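Local coordinates for putative creatinine amidohydrolase (Bacteroides fragilis, PDB 3LUB), which probably hydrolyses carbon-nitrogen bonds of linear amides, as a zinc-dependent member of the creatininase superfamily, at residues E5-S9 with H48-V52; P73-H77 with H120-N124; G154-A158 with E227-R231. All blocks are in the same frame, centred on the assembly; numbering follows the deposited sequence.

Overall arrangement
The three contacts follow one another along the chain, each closing before the next opens. Contact 1 sets the loop before helix 13-16 against helix 42-62. Contact 2 joins the loops that follow strands 66-68 and 113-118, two strands of the parallel sheet. Its centre is about 9 Å from the centre of the chain, the nearest of the three. Contact 3 lies at the surface. Centres lie about 20 Å (1 and 2), 23 Å (1 and 3) and 24 Å (2 and 3) apart, and none touch. Contact 2 belongs to the metal site, since it holds the zinc ligand His-120. Contact 1 packs the N-terminal loop on helix 42-62, and contact 3 joins the loop after strand 140-145 to helix 226-249.

Contact 1: E5-S9 with H48-V52; sequences EVDLS and HDIAV
Asp-7 and His-48 meet at about a right angle. The carboxylate comes to the edge of the imidazole, and the two planes are 52° apart. NE2 of His-48 donates to OD1 of Asp-7 across 2.5 Å, a short His-carboxylate hydrogen bond. The oxygen lies almost in the ring plane, only 5° out of it. Seen from the acid, the donor sits well above the carboxylate plane. The second oxygen, OD2 of Asp-7, is close to CE1 of His-48 at 3.2 Å but makes no bond to the ring.

The other ring nitrogen is also used. ND1 of His-48 donates to OD1 of Asp-49, at 3.1 Å and nearly straight. The imidazole is therefore held at two edges by two carboxylates, which fixes its rotation and would probably favour its protonated form. With CG anti to the backbone N (chi1 175°), the ring reaches out from helix 42-62 toward the N-terminal loop.

That helix follows strand 23-28 of the parallel sheet, and the loop runs beside strand 66-68. Val-6 and Leu-8 make backbone hydrogen bonds to Val-68, and His-48 and Val-52 also rest on Val-68.

One turn on from His-48, Val-52 adds the apolar part. Its CG2 lies over one face of the imidazole, toward the rim, and meets CB of Asp-7 at 3.9 Å. Its other branch, CG1, faces CG2 of Val-6 at 4.3 Å. Ser-9 N gives OD1 of Asp-7 a weak second bond of 3.3 Å from within the loop.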
ATOM      1  N   GLU F   5      14.130 -34.652  -7.128  1.00 27.84           N
ATOM      2  CA  GLU F   5      14.537 -34.507  -5.730  1.00 27.63           C
ATOM      3  C   GLU F   5      14.918 -33.065  -5.344  1.00 23.78           C
ATOM      4  O   GLU F   5      14.633 -32.624  -4.213  1.00 24.32           O
ATOM      5  CB  GLU F   5      15.683 -35.459  -5.391  1.00 27.74           C
ATOM      6  CG  GLU F   5      15.921 -35.602  -3.884  1.00 29.22           C
ATOM      7  CD  GLU F   5      16.800 -36.808  -3.523  1.00 32.72           C
ATOM      8  OE1 GLU F   5      17.247 -37.558  -4.435  1.00 40.64           O
ATOM      9  OE2 GLU F   5      17.029 -37.012  -2.316  1.00 32.67           O
ATOM     10  N   VAL F   6      15.534 -32.349  -6.283  1.00 21.27           N
ATOM     11  CA  VAL F   6      16.032 -30.996  -6.021  1.00 20.88           C
ATOM     12  C   VAL F   6      15.522 -29.914  -6.998  1.00 20.73           C
ATOM     13  O   VAL F   6      15.816 -28.721  -6.786  1.00 20.46           O
ATOM     14  CB  VAL F   6      17.586 -30.975  -6.024  1.00 21.34           C
ATOM     15  CG1 VAL F   6      18.184 -31.923  -4.952  1.00 16.07           C
ATOM     16  CG2 VAL F   6      18.111 -31.301  -7.386  1.00 17.58           C
ATOM     17  N   ASP F   7      14.778 -30.292  -8.053  1.00 19.68           N
ATOM     18  CA  ASP F   7      14.267 -29.306  -9.053  1.00 19.67           C
ATOM     19  C   ASP F   7      12.738 -29.272  -9.028  1.00 19.69           C
ATOM     20  O   ASP F   7      12.096 -30.167  -9.552  1.00 20.19           O
ATOM     21  CB  ASP F   7      14.787 -29.663 -10.429  1.00 18.82           C
ATOM     22  CG  ASP F   7      14.412 -28.654 -11.513  1.00 21.31           C
ATOM     23  OD1 ASP F   7      13.814 -27.590 -11.236  1.00 23.37           O
ATOM     24  OD2 ASP F   7      14.762 -28.944 -12.677  1.00 20.91           O
ATOM     25  N   LEU F   8      12.168 -28.267  -8.364  1.00 18.77           N
ATOM     26  CA  LEU F   8      10.726 -28.201  -8.167  1.00 19.87           C
ATOM     27  C   LEU F   8       9.958 -28.066  -9.480  1.00 20.68           C
ATOM     28  O   LEU F   8       8.812 -28.513  -9.574  1.00 22.39           O
ATOM     29  CB  LEU F   8      10.330 -27.077  -7.189  1.00 20.01           C
ATOM     30  CG  LEU F   8       8.924 -27.256  -6.597  1.00 18.61           C
ATOM     31  CD1 LEU F   8       8.893 -28.242  -5.443  1.00 17.64           C
ATOM     32  CD2 LEU F   8       8.284 -25.938  -6.174  1.00 17.39           C
ATOM     33  N   SER F   9      10.584 -27.469 -10.489  1.00 21.14           N
ATOM     34  CA  SER F   9       9.985 -27.360 -11.817  1.00 22.22           C
ATOM     35  C   SER F   9       9.581 -28.696 -12.476  1.00 22.57           C
ATOM     36  O   SER F   9       8.719 -28.713 -13.339  1.00 23.69           O
ATOM     37  CB  SER F   9      10.918 -26.572 -12.737  1.00 23.90           C
ATOM     38  OG  SER F   9      11.073 -25.251 -12.241  1.00 27.49           O
ATOM     39  N   HIS F  48      18.763 -21.126 -12.496  1.00 19.96           N
ATOM     40  CA  HIS F  48      18.067 -22.381 -12.220  1.00 21.17           C
ATOM     41  C   HIS F  48      19.017 -23.570 -12.478  1.00 19.56           C
ATOM     42  O   HIS F  48      19.201 -24.436 -11.623  1.00 19.00           O
ATOM     43  CB  HIS F  48      16.817 -22.535 -13.093  1.00 20.12           C
ATOM     44  CG  HIS F  48      16.157 -23.865 -12.926  1.00 20.25           C
ATOM     45  ND1 HIS F  48      16.441 -24.946 -13.733  1.00 25.86           N
ATOM     46  CD2 HIS F  48      15.279 -24.307 -12.000  1.00 20.48           C
ATOM     47  CE1 HIS F  48      15.736 -25.987 -13.334  1.00 24.77           C
ATOM     48  NE2 HIS F  48      15.034 -25.630 -12.274  1.00 27.39           N
ATOM     49  N   ASP F  49      19.610 -23.599 -13.665  1.00 20.58           N
ATOM     50  CA  ASP F  49      20.533 -24.702 -14.042  1.00 21.09           C
ATOM     51  C   ASP F  49      21.781 -24.790 -13.146  1.00 20.50           C
ATOM     52  O   ASP F  49      22.148 -25.884 -12.674  1.00 21.78           O
ATOM     53  CB  ASP F  49      20.903 -24.582 -15.519  1.00 20.72           C
ATOM     54  CG  ASP F  49      19.731 -24.908 -16.440  1.00 24.84           C
ATOM     55  OD1 ASP F  49      18.610 -25.191 -15.922  1.00 29.63           O
ATOM     56  OD2 ASP F  49      19.914 -24.847 -17.681  1.00 27.75           O
ATOM     57  N   ILE F  50      22.405 -23.648 -12.837  1.00 20.09           N
ATOM     58  CA  ILE F  50      23.513 -23.618 -11.867  1.00 18.71           C
ATOM     59  C   ILE F  50      23.092 -24.140 -10.492  1.00 19.54           C
ATOM     60  O   ILE F  50      23.780 -24.970  -9.886  1.00 20.34           O
ATOM     61  CB  ILE F  50      24.123 -22.202 -11.733  1.00 20.59           C
ATOM     62  CG1 ILE F  50      24.812 -21.810 -13.056  1.00 20.43           C
ATOM     63  CG2 ILE F  50      25.071 -22.119 -10.528  1.00 19.73           C
ATOM     64  CD1 ILE F  50      25.085 -20.356 -13.200  1.00 17.81           C
ATOM     65  N   ALA F  51      21.965 -23.663  -9.986  1.00 19.75           N
ATOM     66  CA  ALA F  51      21.516 -24.034  -8.634  1.00 19.08           C
ATOM     67  C   ALA F  51      21.172 -25.506  -8.523  1.00 18.96           C
ATOM     68  O   ALA F  51      21.475 -26.147  -7.506  1.00 20.19           O
ATOM     69  CB  ALA F  51      20.328 -23.146  -8.187  1.00 16.79           C
ATOM     70  N   VAL F  52      20.542 -26.063  -9.549  1.00 19.74           N
ATOM     71  CA  VAL F  52      20.242 -27.520  -9.577  1.00 20.72           C
ATOM     72  C   VAL F  52      21.549 -28.333  -9.573  1.00 20.86           C
ATOM     73  O   VAL F  52      21.699 -29.283  -8.780  1.00 21.11           O
ATOM     74  CB  VAL F  52      19.311 -27.895 -10.762  1.00 21.63           C
ATOM     75  CG1 VAL F  52      19.277 -29.425 -11.022  1.00 21.87           C
ATOM     76  CG2 VAL F  52      17.932 -27.401 -10.481  1.00 16.84           C
TER

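Contact 2: P73-H77 with H120-N124. With ZN (zinc ion), chain B.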
ATOM      1  N   PRO F  73      10.295 -14.785 -12.852  1.00 17.50           N
ATOM      2  CA  PRO F  73      10.682 -14.104 -14.069  1.00 17.71           C
ATOM      3  C   PRO F  73      10.440 -12.583 -14.036  1.00 18.07           C
ATOM      4  O   PRO F  73      10.222 -11.993 -15.084  1.00 21.25           O
ATOM      5  CB  PRO F  73       9.760 -14.762 -15.087  1.00 19.11           C
ATOM      6  CG  PRO F  73       8.479 -14.934 -14.324  1.00 20.25           C
ATOM      7  CD  PRO F  73       8.872 -15.181 -12.887  1.00 16.91           C
ATOM      8  N   PHE F  74      10.442 -11.972 -12.846  1.00 17.64           N
ATOM      9  CA  PHE F  74      10.061 -10.565 -12.685  1.00 17.06           C
ATOM     10  C   PHE F  74      11.272  -9.766 -12.219  1.00 17.52           C
ATOM     11  O   PHE F  74      11.577  -9.737 -11.015  1.00 17.99           O
ATOM     12  CB  PHE F  74       8.866 -10.409 -11.730  1.00 16.89           C
ATOM     13  CG  PHE F  74       7.626 -11.073 -12.230  1.00 21.58           C
ATOM     14  CD1 PHE F  74       6.949 -10.559 -13.332  1.00 22.28           C
ATOM     15  CD2 PHE F  74       7.143 -12.219 -11.645  1.00 15.40           C
ATOM     16  CE1 PHE F  74       5.854 -11.211 -13.855  1.00 20.55           C
ATOM     17  CE2 PHE F  74       6.015 -12.867 -12.162  1.00 18.87           C
ATOM     18  CZ  PHE F  74       5.384 -12.361 -13.273  1.00 17.23           C
ATOM     19  N   GLY F  75      11.929  -9.132 -13.203  1.00 17.73           N
ATOM     20  CA  GLY F  75      13.113  -8.296 -13.024  1.00 17.37           C
ATOM     21  C   GLY F  75      12.816  -6.816 -12.961  1.00 16.86           C
ATOM     22  O   GLY F  75      11.739  -6.401 -13.330  1.00 16.76           O
ATOM     23  N   ALA F  76      13.754  -6.054 -12.392  1.00 16.80           N
ATOM     24  CA  ALA F  76      13.767  -4.600 -12.373  1.00 16.92           C
ATOM     25  C   ALA F  76      14.662  -4.136 -13.517  1.00 18.39           C
ATOM     26  O   ALA F  76      15.873  -4.472 -13.556  1.00 19.93           O
ATOM     27  CB  ALA F  76      14.341  -4.099 -11.047  1.00 17.58           C
ATOM     28  N   HIS F  77      14.097  -3.298 -14.385  1.00 19.36           N
ATOM     29  CA  HIS F  77      14.743  -2.889 -15.642  1.00 19.61           C
ATOM     30  C   HIS F  77      14.982  -1.402 -15.779  1.00 20.69           C
ATOM     31  O   HIS F  77      14.517  -0.611 -14.948  1.00 20.06           O
ATOM     32  CB  HIS F  77      13.926  -3.426 -16.814  1.00 20.41           C
ATOM     33  CG  HIS F  77      13.976  -4.903 -16.876  1.00 18.05           C
ATOM     34  ND1 HIS F  77      15.153  -5.576 -17.107  1.00 20.78           N
ATOM     35  CD2 HIS F  77      13.053  -5.844 -16.584  1.00 23.48           C
ATOM     36  CE1 HIS F  77      14.932  -6.875 -17.029  1.00 24.07           C
ATOM     37  NE2 HIS F  77      13.668  -7.064 -16.711  1.00 20.46           N
ATOM     38  N   HIS F 120      19.910 -11.645 -12.711  1.00 19.62           N
ATOM     39  CA  HIS F 120      19.772 -10.310 -13.270  1.00 21.22           C
ATOM     40  C   HIS F 120      20.376  -9.245 -12.329  1.00 22.11           C
ATOM     41  O   HIS F 120      19.964  -9.098 -11.200  1.00 23.46           O
ATOM     42  CB  HIS F 120      18.298 -10.068 -13.585  1.00 18.81           C
ATOM     43  CG  HIS F 120      17.977  -8.683 -14.048  1.00 21.97           C
ATOM     44  ND1 HIS F 120      18.573  -8.103 -15.145  1.00 22.71           N
ATOM     45  CD2 HIS F 120      17.107  -7.761 -13.561  1.00 21.29           C
ATOM     46  CE1 HIS F 120      18.089  -6.884 -15.310  1.00 25.13           C
ATOM     47  NE2 HIS F 120      17.209  -6.646 -14.354  1.00 21.11           N
ATOM     48  N   GLY F 121      21.377  -8.523 -12.808  1.00 22.80           N
ATOM     49  CA  GLY F 121      22.068  -7.520 -11.995  1.00 22.85           C
ATOM     50  C   GLY F 121      21.228  -6.305 -11.598  1.00 23.37           C
ATOM     51  O   GLY F 121      21.563  -5.612 -10.654  1.00 24.76           O
ATOM     52  N   GLY F 122      20.125  -6.075 -12.313  1.00 23.67           N
ATOM     53  CA  GLY F 122      19.120  -5.069 -11.983  1.00 22.90           C
ATOM     54  C   GLY F 122      18.316  -5.374 -10.743  1.00 22.80           C
ATOM     55  O   GLY F 122      17.755  -4.459 -10.165  1.00 22.80           O
ATOM     56  N   ASN F 123      18.276  -6.645 -10.326  1.00 22.06           N
ATOM     57  CA  ASN F 123      17.635  -7.025  -9.079  1.00 21.63           C
ATOM     58  C   ASN F 123      18.525  -6.724  -7.859  1.00 22.13           C
ATOM     59  O   ASN F 123      19.723  -6.989  -7.855  1.00 21.50           O
ATOM     60  CB  ASN F 123      17.254  -8.514  -9.076  1.00 19.91           C
ATOM     61  CG  ASN F 123      16.303  -8.897 -10.198  1.00 21.25           C
ATOM     62  OD1 ASN F 123      15.508  -8.063 -10.689  1.00 15.97           O
ATOM     63  ND2 ASN F 123      16.351 -10.180 -10.601  1.00 13.84           N
ATOM     64  N   ASN F 124      17.906  -6.162  -6.832  1.00 21.29           N
ATOM     65  CA  ASN F 124      18.565  -5.783  -5.580  1.00 22.29           C
ATOM     66  C   ASN F 124      17.656  -6.210  -4.429  1.00 20.57           C
ATOM     67  O   ASN F 124      16.512  -5.815  -4.385  1.00 21.05           O
ATOM     68  CB  ASN F 124      18.800  -4.267  -5.559  1.00 23.84           C
ATOM     69  CG  ASN F 124      19.854  -3.813  -6.582  1.00 29.72           C
ATOM     70  OD1 ASN F 124      21.023  -4.193  -6.478  1.00 39.00           O
ATOM     71  ND2 ASN F 124      19.445  -2.995  -7.567  1.00 29.62           N
TER
HETATM   72 ZN    ZN B 301      19.439  -9.121 -17.022  1.00 34.65          ZN
HETATM   73  O   HOH W   1      21.657  -9.841 -17.830  1.00 27.58           O
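His-120 uses both of its ring nitrogens. ND1 binds a zinc ion at 2.3 Å, and NE2 donates to the backbone O of Ala-76 at 2.7 Å. That hydrogen bond is nearly straight (164°). The carbonyl oxygen lies close to the imidazole plane, but the donor stands above the carbonyl plane. The first torsion (chi1 174°) turns the ring away from its own backbone N and over toward segment 73-77. Glu-32 and Asp-43 bind the same zinc ion, and a water sits 2.5 Å from the metal. This is one half of a two-zinc site, consistent with the creatininase superfamily. Asp-43 binds both ions, and His-34 and Glu-168 bind the second. The bond from NE2 to the Ala-76 carbonyl, a second-shell contact, fixes the rotation of the zinc-binding ring.

The ring is also lined by its surroundings. The backbone N of Gly-122 sits over the centre of one face. His-77 approaches obliquely, with ring centroids 4.6 Å apart and planes at 41°. The nearest atoms of this pair are CE1 of His-77 and NE2 of His-120.

A second bond holds Ala-76 in place. Its backbone N donates to OD1 of Asn-123 across 3.2 Å, nearly along the C=O axis. The same oxygen accepts from Gln-95, and ND2 of Asn-123 bonds to the carbonyl of Gly-29, so both ends of the amide are held. A type I beta turn from His-120 to Asn-123 brings imidazole and amide to the same residue. CB of Ala-76 packs against O of Gly-122 at 3.5 Å.

Arg-130 of a third subunit packs on Ala-76. Within the chain, segment 73-77 runs in the loop between strand 66-68 and helix 92-108, and segment 120-124 links strand 113-118 to helix 126-135.

Contact 3: G154-A158 with E227-R231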
ATOM      1  N   GLY F 154      39.411 -13.579 -16.853  1.00 39.91           N
ATOM      2  CA  GLY F 154      40.158 -14.831 -17.026  1.00 37.56           C
ATOM      3  C   GLY F 154      39.454 -15.895 -17.855  1.00 34.81           C
ATOM      4  O   GLY F 154      40.099 -16.608 -18.631  1.00 36.73           O
ATOM      5  N   TYR F 155      38.132 -16.016 -17.704  1.00 29.14           N
ATOM      6  CA  TYR F 155      37.380 -17.095 -18.368  1.00 26.32           C
ATOM      7  C   TYR F 155      36.912 -16.735 -19.791  1.00 25.23           C
ATOM      8  O   TYR F 155      36.550 -17.614 -20.585  1.00 26.44           O
ATOM      9  CB  TYR F 155      36.216 -17.530 -17.472  1.00 23.39           C
ATOM     10  CG  TYR F 155      36.672 -18.319 -16.231  1.00 23.81           C
ATOM     11  CD1 TYR F 155      36.866 -19.695 -16.313  1.00 23.14           C
ATOM     12  CD2 TYR F 155      36.902 -17.701 -14.997  1.00 22.43           C
ATOM     13  CE1 TYR F 155      37.280 -20.444 -15.213  1.00 23.74           C
ATOM     14  CE2 TYR F 155      37.343 -18.451 -13.874  1.00 21.32           C
ATOM     15  CZ  TYR F 155      37.529 -19.819 -14.003  1.00 23.85           C
ATOM     16  OH  TYR F 155      37.949 -20.640 -12.976  1.00 25.80           O
ATOM     17  N   PHE F 156      36.921 -15.449 -20.102  1.00 25.05           N
ATOM     18  CA  PHE F 156      36.413 -14.930 -21.359  1.00 26.41           C
ATOM     19  C   PHE F 156      37.340 -13.852 -21.901  1.00 29.25           C
ATOM     20  O   PHE F 156      38.104 -13.258 -21.157  1.00 31.15           O
ATOM     21  CB  PHE F 156      34.975 -14.395 -21.145  1.00 25.21           C
ATOM     22  CG  PHE F 156      34.060 -15.420 -20.518  1.00 23.17           C
ATOM     23  CD1 PHE F 156      33.525 -16.459 -21.282  1.00 19.81           C
ATOM     24  CD2 PHE F 156      33.805 -15.402 -19.163  1.00 22.97           C
ATOM     25  CE1 PHE F 156      32.728 -17.441 -20.694  1.00 21.43           C
ATOM     26  CE2 PHE F 156      33.004 -16.350 -18.586  1.00 23.87           C
ATOM     27  CZ  PHE F 156      32.468 -17.385 -19.350  1.00 19.79           C
ATOM     28  N   GLU F 157      37.262 -13.605 -23.207  1.00 31.68           N
ATOM     29  CA  GLU F 157      38.158 -12.678 -23.885  1.00 33.87           C
ATOM     30  C   GLU F 157      37.617 -11.254 -23.945  1.00 34.09           C
ATOM     31  O   GLU F 157      38.342 -10.307 -23.662  1.00 34.76           O
ATOM     32  CB  GLU F 157      38.439 -13.161 -25.319  1.00 33.27           C
ATOM     33  CG  GLU F 157      39.111 -14.537 -25.413  1.00 37.42           C
ATOM     34  CD  GLU F 157      39.292 -15.029 -26.868  1.00 37.87           C
ATOM     35  OE1 GLU F 157      40.215 -14.538 -27.576  1.00 39.49           O
ATOM     36  OE2 GLU F 157      38.526 -15.927 -27.289  1.00 31.93           O
ATOM     37  N   ALA F 158      36.359 -11.095 -24.356  1.00 35.04           N
ATOM     38  CA  ALA F 158      35.769  -9.768 -24.493  1.00 34.79           C
ATOM     39  C   ALA F 158      35.928  -8.984 -23.193  1.00 35.60           C
ATOM     40  O   ALA F 158      35.704  -9.516 -22.092  1.00 35.38           O
ATOM     41  CB  ALA F 158      34.303  -9.868 -24.887  1.00 34.60           C
ATOM     42  N   GLU F 227      32.317 -24.655 -24.376  1.00 25.91           N
ATOM     43  CA  GLU F 227      33.420 -25.014 -23.497  1.00 24.44           C
ATOM     44  C   GLU F 227      33.857 -23.907 -22.567  1.00 23.93           C
ATOM     45  O   GLU F 227      34.162 -24.159 -21.419  1.00 23.14           O
ATOM     46  CB  GLU F 227      34.642 -25.432 -24.324  1.00 26.64           C
ATOM     47  CG  GLU F 227      35.793 -25.880 -23.447  1.00 29.46           C
ATOM     48  CD  GLU F 227      36.940 -26.434 -24.233  1.00 39.31           C
ATOM     49  OE1 GLU F 227      36.764 -27.484 -24.898  1.00 41.79           O
ATOM     50  OE2 GLU F 227      38.020 -25.806 -24.178  1.00 48.47           O
ATOM     51  N   LYS F 228      33.940 -22.683 -23.064  1.00 22.97           N
ATOM     52  CA  LYS F 228      34.193 -21.574 -22.146  1.00 23.80           C
ATOM     53  C   LYS F 228      33.147 -21.523 -21.023  1.00 23.05           C
ATOM     54  O   LYS F 228      33.489 -21.292 -19.883  1.00 23.76           O
ATOM     55  CB  LYS F 228      34.236 -20.242 -22.872  1.00 23.69           C
ATOM     56  CG  LYS F 228      35.458 -20.000 -23.739  1.00 22.04           C
ATOM     57  CD  LYS F 228      35.298 -18.682 -24.442  1.00 23.58           C
ATOM     58  CE  LYS F 228      36.519 -18.265 -25.160  1.00 25.44           C
ATOM     59  NZ  LYS F 228      36.307 -17.071 -26.062  1.00 22.65           N
ATOM     60  N   GLY F 229      31.886 -21.763 -21.354  1.00 23.36           N
ATOM     61  CA  GLY F 229      30.780 -21.717 -20.384  1.00 22.91           C
ATOM     62  C   GLY F 229      30.891 -22.836 -19.369  1.00 23.59           C
ATOM     63  O   GLY F 229      30.716 -22.632 -18.166  1.00 23.38           O
ATOM     64  N   GLU F 230      31.220 -24.025 -19.873  1.00 25.02           N
ATOM     65  CA  GLU F 230      31.399 -25.215 -19.030  1.00 26.71           C
ATOM     66  C   GLU F 230      32.464 -25.011 -17.987  1.00 25.43           C
ATOM     67  O   GLU F 230      32.287 -25.413 -16.822  1.00 25.17           O
ATOM     68  CB  GLU F 230      31.758 -26.420 -19.889  1.00 24.43           C
ATOM     69  CG  GLU F 230      32.046 -27.675 -19.103  1.00 30.79           C
ATOM     70  CD  GLU F 230      32.352 -28.858 -20.020  1.00 36.72           C
ATOM     71  OE1 GLU F 230      33.082 -28.681 -21.033  1.00 46.01           O
ATOM     72  OE2 GLU F 230      31.833 -29.959 -19.732  1.00 50.94           O
ATOM     73  N   ARG F 231      33.577 -24.404 -18.394  1.00 25.08           N
ATOM     74  CA  ARG F 231      34.697 -24.199 -17.479  1.00 26.52           C
ATOM     75  C   ARG F 231      34.457 -23.141 -16.394  1.00 25.01           C
ATOM     76  O   ARG F 231      34.875 -23.308 -15.250  1.00 25.61           O
ATOM     77  CB  ARG F 231      35.960 -23.875 -18.280  1.00 29.21           C
ATOM     78  CG  ARG F 231      36.311 -25.030 -19.162  1.00 33.57           C
ATOM     79  CD  ARG F 231      37.665 -24.930 -19.746  1.00 43.26           C
ATOM     80  NE  ARG F 231      37.966 -26.163 -20.461  1.00 47.60           N
ATOM     81  CZ  ARG F 231      39.058 -26.367 -21.191  1.00 51.22           C
ATOM     82  NH1 ARG F 231      40.000 -25.421 -21.309  1.00 40.86           N
ATOM     83  NH2 ARG F 231      39.208 -27.534 -21.807  1.00 53.10           N
TER
HETATM   84  O   HOH W   2      35.998 -20.122 -19.661  1.00 21.98           O
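Lys-228 and Glu-157 form a salt bridge, with NZ of Lys-228 2.8 Å from OE2 of Glu-157. The oxygen uses its anti lone pair, on the side away from its twin. All lysine torsions from chi2 outward are near 180°, which carries the ammonium from the helix across to the loop. The two side chains cross at about a right angle. NZ has further partners in Glu-166, by a second salt bridge, and in the carbonyl of Lys-223, so three residues hold the ammonium. Glu-166 begins helix 166-175, which ties that helix into the contact.

The contact lays the loop after strand 140-145 against the first turn of helix 226-249. It is a surface contact, away from the zinc ions.

Packing lies nearer the helix backbone, at CB of Lys-228. Phe-156 and Lys-228 run alongside each other, pointing opposite ways, with CE1 of Phe-156 3.9 Å from CB of Lys-228. Beyond the two segments, the Phe-156 ring meets Tyr-232 edge-to-face. CE1 of Tyr-155 approaches the backbone O of Arg-231 at 3.7 Å.

One water bridges the two backbones. It donates to O of Tyr-155 at 2.7 Å and to O of Lys-228 at 2.8 Å.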